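Local coordinates for protein Plm1 (Streptomyces sp. HK803, PDB 4HXY) that probably reduces the beta-keto group of a polyketide intermediate with NADPH, as the first-module ketoreductase of phoslactomycin biosynthesis, at residues Thr183-Gly195 with Leu263-Ala277. Numbering follows the deposited sequence.
Sequences TWTPKGTVLITGG and LAAEGAPVRTVVHAA. With NDP (NADPH dihydro-nicotinamide-adenine-dinucleotide phosphate), chain C.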
loop_
_atom_site.group_PDB
_atom_site.type_symbol
_atom_site.label_atom_id
_atom_site.label_comp_id
_atom_site.label_asym_id
_atom_site.label_seq_id
_atom_site.Cartn_x
_atom_site.Cartn_y
_atom_site.Cartn_z
ATOM N N THR A 183 26.400 6.152 -1.780
ATOM C CA THR A 183 25.842 6.141 -3.127
ATOM C C THR A 183 25.282 4.766 -3.482
ATOM O O THR A 183 25.918 3.771 -3.206
ATOM C CB THR A 183 26.980 6.472 -4.120
ATOM O OG1 THR A 183 27.479 7.785 -3.820
ATOM C CG2 THR A 183 26.497 6.431 -5.560
ATOM N N TRP A 184 24.105 4.712 -4.109
ATOM C CA TRP A 184 23.545 3.455 -4.591
ATOM C C TRP A 184 24.293 3.014 -5.850
ATOM O O TRP A 184 24.321 3.750 -6.828
ATOM C CB TRP A 184 22.044 3.617 -4.890
ATOM C CG TRP A 184 21.367 2.331 -5.243
ATOM C CD1 TRP A 184 21.562 1.103 -4.669
ATOM C CD2 TRP A 184 20.387 2.150 -6.259
ATOM N NE1 TRP A 184 20.737 0.165 -5.275
ATOM C CE2 TRP A 184 20.007 0.795 -6.241
ATOM C CE3 TRP A 184 19.783 3.012 -7.177
ATOM C CZ2 TRP A 184 19.055 0.279 -7.125
ATOM C CZ3 TRP A 184 18.839 2.485 -8.063
ATOM C CH2 TRP A 184 18.497 1.144 -8.020
ATOM N N THR A 185 24.887 1.824 -5.805
ATOM C CA THR A 185 25.722 1.317 -6.911
ATOM C C THR A 185 25.303 -0.105 -7.255
ATOM O O THR A 185 26.039 -1.063 -7.018
ATOM C CB THR A 185 27.219 1.380 -6.567
ATOM O OG1 THR A 185 27.475 0.636 -5.371
ATOM C CG2 THR A 185 27.697 2.818 -6.405
ATOM N N PRO A 186 24.097 -0.256 -7.832
ATOM C CA PRO A 186 23.622 -1.587 -8.172
ATOM C C PRO A 186 24.496 -2.265 -9.216
ATOM O O PRO A 186 24.964 -1.610 -10.156
ATOM C CB PRO A 186 22.239 -1.321 -8.772
ATOM C CG PRO A 186 22.280 0.060 -9.238
ATOM C CD PRO A 186 23.166 0.789 -8.291
ATOM N N LYS A 187 24.684 -3.559 -9.048
ATOM C CA LYS A 187 25.625 -4.347 -9.865
ATOM C C LYS A 187 24.914 -5.419 -10.666
ATOM O O LYS A 187 23.771 -5.814 -10.356
ATOM C CB LYS A 187 26.668 -4.990 -8.941
ATOM C CG LYS A 187 27.542 -3.937 -8.253
ATOM C CD LYS A 187 28.333 -4.496 -7.112
ATOM C CE LYS A 187 28.930 -3.373 -6.295
ATOM N NZ LYS A 187 27.920 -2.561 -5.552
ATOM N N GLY A 188 25.592 -5.911 -11.704
ATOM C CA GLY A 188 25.054 -7.011 -12.485
ATOM C C GLY A 188 23.874 -6.567 -13.317
ATOM O O GLY A 188 23.907 -5.486 -13.914
ATOM N N THR A 189 22.834 -7.408 -13.335
ATOM C CA THR A 189 21.615 -7.137 -14.095
ATOM C C THR A 189 20.564 -6.462 -13.211
ATOM O O THR A 189 20.187 -7.003 -12.157
ATOM C CB THR A 189 21.062 -8.429 -14.677
ATOM O OG1 THR A 189 22.045 -8.961 -15.590
ATOM C CG2 THR A 189 19.766 -8.204 -15.417
ATOM N N VAL A 190 20.119 -5.287 -13.658
ATOM C CA VAL A 190 19.108 -4.488 -12.969
ATOM C C VAL A 190 17.834 -4.590 -13.796
ATOM O O VAL A 190 17.838 -4.248 -14.984
ATOM C CB VAL A 190 19.558 -3.027 -12.854
ATOM C CG1 VAL A 190 18.520 -2.181 -12.125
ATOM C CG2 VAL A 190 20.877 -2.949 -12.099
ATOM N N LEU A 191 16.766 -5.095 -13.177
ATOM C CA LEU A 191 15.468 -5.259 -13.827
ATOM C C LEU A 191 14.520 -4.179 -13.308
ATOM O O LEU A 191 14.249 -4.117 -12.122
ATOM C CB LEU A 191 14.911 -6.654 -13.551
ATOM C CG LEU A 191 13.500 -6.959 -14.054
ATOM C CD1 LEU A 191 13.498 -6.907 -15.585
ATOM C CD2 LEU A 191 13.035 -8.319 -13.521
ATOM N N ILE A 192 14.012 -3.350 -14.207
ATOM C CA ILE A 192 13.122 -2.271 -13.835
ATOM C C ILE A 192 11.761 -2.537 -14.478
ATOM O O ILE A 192 11.597 -2.398 -15.689
ATOM C CB ILE A 192 13.681 -0.893 -14.238
ATOM C CG1 ILE A 192 15.087 -0.670 -13.654
ATOM C CG2 ILE A 192 12.711 0.215 -13.802
ATOM C CD1 ILE A 192 15.808 0.590 -14.165
ATOM N N THR A 193 10.796 -2.969 -13.676
ATOM C CA THR A 193 9.460 -3.229 -14.221
ATOM C C THR A 193 8.766 -1.877 -14.341
ATOM O O THR A 193 9.019 -0.965 -13.557
ATOM C CB THR A 193 8.631 -4.209 -13.355
ATOM O OG1 THR A 193 8.208 -3.518 -12.170
ATOM C CG2 THR A 193 9.437 -5.514 -13.022
ATOM N N GLY A 194 7.903 -1.722 -15.349
ATOM C CA GLY A 194 7.441 -0.407 -15.738
ATOM C C GLY A 194 8.576 0.498 -16.212
ATOM O O GLY A 194 8.484 1.711 -16.102
ATOM N N GLY A 195 9.639 -0.106 -16.730
ATOM C CA GLY A 195 10.904 0.594 -16.987
ATOM C C GLY A 195 10.845 1.611 -18.121
ATOM O O GLY A 195 11.654 2.517 -18.158
ATOM N N LEU A 263 18.588 -15.229 -18.176
ATOM C CA LEU A 263 19.630 -14.339 -17.681
ATOM C C LEU A 263 20.621 -15.098 -16.794
ATOM O O LEU A 263 21.831 -14.900 -16.908
ATOM C CB LEU A 263 19.007 -13.140 -16.939
ATOM C CG LEU A 263 18.299 -12.105 -17.836
ATOM C CD1 LEU A 263 17.299 -11.251 -17.020
ATOM C CD2 LEU A 263 19.277 -11.209 -18.596
ATOM N N ALA A 264 20.117 -15.979 -15.939
ATOM C CA ALA A 264 20.969 -16.779 -15.059
ATOM C C ALA A 264 21.854 -17.714 -15.892
ATOM O O ALA A 264 23.032 -17.905 -15.575
ATOM C CB ALA A 264 20.137 -17.566 -14.039
ATOM N N ALA A 265 21.298 -18.238 -16.979
ATOM C CA ALA A 265 22.023 -19.166 -17.869
ATOM C C ALA A 265 23.183 -18.481 -18.615
ATOM O O ALA A 265 24.205 -19.112 -18.910
ATOM C CB ALA A 265 21.046 -19.810 -18.857
ATOM N N GLU A 266 23.025 -17.195 -18.901
ATOM C CA GLU A 266 24.081 -16.364 -19.479
ATOM C C GLU A 266 25.152 -15.934 -18.471
ATOM O O GLU A 266 26.136 -15.316 -18.862
ATOM C CB GLU A 266 23.477 -15.081 -20.055
ATOM C CG GLU A 266 22.647 -15.253 -21.281
ATOM C CD GLU A 266 22.212 -13.915 -21.823
ATOM O OE1 GLU A 266 23.065 -13.198 -22.399
ATOM O OE2 GLU A 266 21.020 -13.576 -21.663
ATOM N N GLY A 267 24.951 -16.227 -17.188
ATOM C CA GLY A 267 25.866 -15.799 -16.138
ATOM C C GLY A 267 25.665 -14.339 -15.761
ATOM O O GLY A 267 26.576 -13.703 -15.220
ATOM N N ALA A 268 24.471 -13.820 -16.055
ATOM C CA ALA A 268 24.094 -12.427 -15.764
ATOM C C ALA A 268 22.761 -12.400 -15.025
ATOM O O ALA A 268 21.816 -11.753 -15.467
ATOM C CB ALA A 268 24.011 -11.594 -17.049
ATOM N N PRO A 269 22.682 -13.110 -13.896
ATOM C CA PRO A 269 21.408 -13.206 -13.166
ATOM C C PRO A 269 20.928 -11.841 -12.657
ATOM O O PRO A 269 21.746 -10.979 -12.351
ATOM C CB PRO A 269 21.749 -14.137 -12.000
ATOM C CG PRO A 269 23.211 -13.961 -11.797
ATOM C CD PRO A 269 23.777 -13.769 -13.157
ATOM N N VAL A 270 19.607 -11.651 -12.608
ATOM C CA VAL A 270 19.008 -10.463 -12.001
ATOM C C VAL A 270 19.524 -10.361 -10.583
ATOM O O VAL A 270 19.429 -11.332 -9.826
ATOM C CB VAL A 270 17.447 -10.521 -11.996
ATOM C CG1 VAL A 270 16.852 -9.325 -11.207
ATOM C CG2 VAL A 270 16.916 -10.569 -13.420
ATOM N N ARG A 271 20.099 -9.199 -10.253
ATOM C CA ARG A 271 20.596 -8.892 -8.903
ATOM C C ARG A 271 19.808 -7.791 -8.195
ATOM O O ARG A 271 19.799 -7.746 -6.978
ATOM C CB ARG A 271 22.084 -8.496 -8.949
ATOM C CG ARG A 271 23.006 -9.558 -9.575
ATOM C CD ARG A 271 22.885 -10.889 -8.864
ATOM N NE ARG A 271 23.233 -10.761 -7.444
ATOM C CZ ARG A 271 22.632 -11.404 -6.444
ATOM N NH1 ARG A 271 21.616 -12.236 -6.667
ATOM N NH2 ARG A 271 23.046 -11.199 -5.201
ATOM N N THR A 272 19.152 -6.914 -8.955
ATOM C CA THR A 272 18.336 -5.831 -8.391
ATOM C C THR A 272 17.026 -5.776 -9.151
ATOM O O THR A 272 16.997 -5.913 -10.383
ATOM C CB THR A 272 19.047 -4.460 -8.459
ATOM O OG1 THR A 272 20.140 -4.434 -7.535
ATOM C CG2 THR A 272 18.087 -3.289 -8.139
ATOM N N VAL A 273 15.944 -5.597 -8.404
ATOM C CA VAL A 273 14.643 -5.320 -8.985
ATOM C C VAL A 273 14.145 -3.975 -8.490
ATOM O O VAL A 273 14.163 -3.706 -7.291
ATOM C CB VAL A 273 13.626 -6.372 -8.574
ATOM C CG1 VAL A 273 12.226 -5.919 -8.992
ATOM C CG2 VAL A 273 13.982 -7.721 -9.194
ATOM N N VAL A 274 13.679 -3.144 -9.415
ATOM C CA VAL A 274 12.915 -1.955 -9.071
ATOM C C VAL A 274 11.547 -2.156 -9.710
ATOM O O VAL A 274 11.443 -2.284 -10.926
ATOM C CB VAL A 274 13.538 -0.664 -9.595
ATOM C CG1 VAL A 274 12.635 0.534 -9.217
ATOM C CG2 VAL A 274 14.932 -0.489 -9.009
ATOM N N HIS A 275 10.511 -2.245 -8.884
ATOM C CA HIS A 275 9.178 -2.586 -9.376
ATOM C C HIS A 275 8.331 -1.331 -9.474
ATOM O O HIS A 275 7.777 -0.874 -8.476
ATOM C CB HIS A 275 8.544 -3.620 -8.451
ATOM C CG HIS A 275 7.168 -4.066 -8.837
ATOM N ND1 HIS A 275 6.855 -4.540 -10.097
ATOM C CD2 HIS A 275 6.043 -4.198 -8.092
ATOM C CE1 HIS A 275 5.581 -4.899 -10.118
ATOM N NE2 HIS A 275 5.071 -4.739 -8.904
ATOM N N ALA A 276 8.231 -0.792 -10.688
ATOM C CA ALA A 276 7.421 0.394 -10.963
ATOM C C ALA A 276 6.224 0.109 -11.872
ATOM O O ALA A 276 5.487 1.038 -12.221
ATOM C CB ALA A 276 8.274 1.490 -11.532
ATOM N N ALA A 277 5.988 -1.150 -12.220
ATOM C CA ALA A 277 4.784 -1.520 -12.976
ATOM C C ALA A 277 3.530 -1.254 -12.156
ATOM O O ALA A 277 3.454 -1.585 -10.972
ATOM C CB ALA A 277 4.827 -2.988 -13.393
HETATM P PA NDP C . 3.549 5.104 -15.872
HETATM O O1A NDP C . 4.309 6.087 -16.697
HETATM O O2A NDP C . 2.155 4.746 -16.292
HETATM O O5B NDP C . 4.398 3.756 -15.756
HETATM C C5B NDP C . 3.762 2.542 -15.412
HETATM C C4B NDP C . 4.455 1.429 -16.143
HETATM O O4B NDP C . 3.889 0.183 -15.790
HETATM C C3B NDP C . 4.314 1.526 -17.644
HETATM O O3B NDP C . 5.628 1.366 -18.214
HETATM C C2B NDP C . 3.417 0.375 -18.037
HETATM O O2B NDP C . 3.822 0.023 -19.343
HETATM C C1B NDP C . 3.774 -0.625 -16.941
HETATM N N9A NDP C . 2.833 -1.718 -16.725
HETATM C C8A NDP C . 1.498 -1.643 -16.394
HETATM N N7A NDP C . 0.998 -2.895 -16.311
HETATM C C5A NDP C . 2.016 -3.781 -16.561
HETATM C C6A NDP C . 2.095 -5.164 -16.599
HETATM N N6A NDP C . 1.073 -5.980 -16.368
HETATM N N1A NDP C . 3.315 -5.737 -16.913
HETATM C C2A NDP C . 4.438 -4.952 -17.144
HETATM N N3A NDP C . 4.371 -3.583 -17.115
HETATM C C4A NDP C . 3.167 -3.025 -16.817
HETATM O O3 NDP C . 3.445 5.593 -14.342
HETATM P PN NDP C . 4.567 6.260 -13.443
HETATM O O1N NDP C . 4.014 7.550 -12.973
HETATM O O2N NDP C . 5.914 6.241 -14.045
HETATM O O5D NDP C . 4.529 5.373 -12.113
HETATM C C5D NDP C . 5.248 4.172 -12.004
HETATM C C4D NDP C . 5.030 3.612 -10.609
HETATM O O4D NDP C . 5.243 4.615 -9.630
HETATM C C3D NDP C . 3.617 3.118 -10.408
HETATM O O3D NDP C . 3.649 1.858 -9.808
HETATM C C2D NDP C . 2.983 4.118 -9.463
HETATM O O2D NDP C . 1.968 3.558 -8.657
HETATM C C1D NDP C . 4.184 4.632 -8.696
HETATM N N1N NDP C . 3.986 6.009 -8.223
HETATM C C2N NDP C . 3.989 7.057 -9.098
HETATM C C3N NDP C . 3.647 8.352 -8.707
HETATM C C7N NDP C . 3.726 9.497 -9.640
HETATM O O7N NDP C . 3.576 10.743 -9.071
HETATM N N7N NDP C . 3.881 9.404 -10.952
HETATM C C4N NDP C . 3.593 8.648 -7.232
HETATM C C5N NDP C . 3.614 7.436 -6.361
HETATM C C6N NDP C . 3.829 6.181 -6.880
HETATM P P2B NDP C . 2.959 -0.915 -20.310
HETATM O O1X NDP C . 3.690 -0.861 -21.632
HETATM O O2X NDP C . 1.522 -0.392 -20.435
HETATM O O3X NDP C . 2.884 -2.280 -19.761
HETATM O O HOH W 1 21.631 -3.121 -5.770
HETATM O O HOH W 2 22.563 -5.389 -7.981
HETATM O O HOH W 3 24.315 -10.297 -12.659
#
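Strands 189-193 and 270-275 are parallel neighbours in the Rossmann fold of the ketoreductase, with axes 4.8 Å apart at 16°, and both run toward the NADPH site. Leu-191 N to Thr-272 O and Val-274 N to Leu-191 O, each 2.9 Å, fix the central register. At the entry a beta bulge shifts it by one residue: Thr-189 O takes the amide of Arg-271 and, weakly, that of Thr-272. The Thr-189 hydroxyl, anti to its own carbonyl carbon (chi1 -62°), reaches Ala-268 O at 2.8 Å from above the carbonyl plane, while CG2 faces Val-270 and Leu-263. Exchanging Thr-189 for a valine would probably leave Ala-268 O without this bond and the turn before strand 270-275 less firmly tied.

At the cofactor end, Thr-193 OG1 is hydrogen-bonded to His-275 ND1 at the ring edge (2.7 Å), and it accepts the amide of Ala-277 at 3.2 Å. A chi1 of 74° places OG1 between its own backbone N and carbonyl carbon, where it reaches both His-275 ND1 and the amide of Ala-277. The chain then turns at Gly-194, whose CA packs on the adenosine ribose, and Ala-276 O receives the NADPH hydroxyl O3D at 3.1 Å.

On the face bearing Val-190 and Ile-192, Thr-272 CG2 touches the Trp-184 ring edge at CZ2 (3.8 Å), while Pro-186 CD sits over one face of that indole. Helices 198-210 and 388-400 also pack against Trp-184; strand 215-220 pairs with the other edge of 189-193, and strand 316-322 with 270-275.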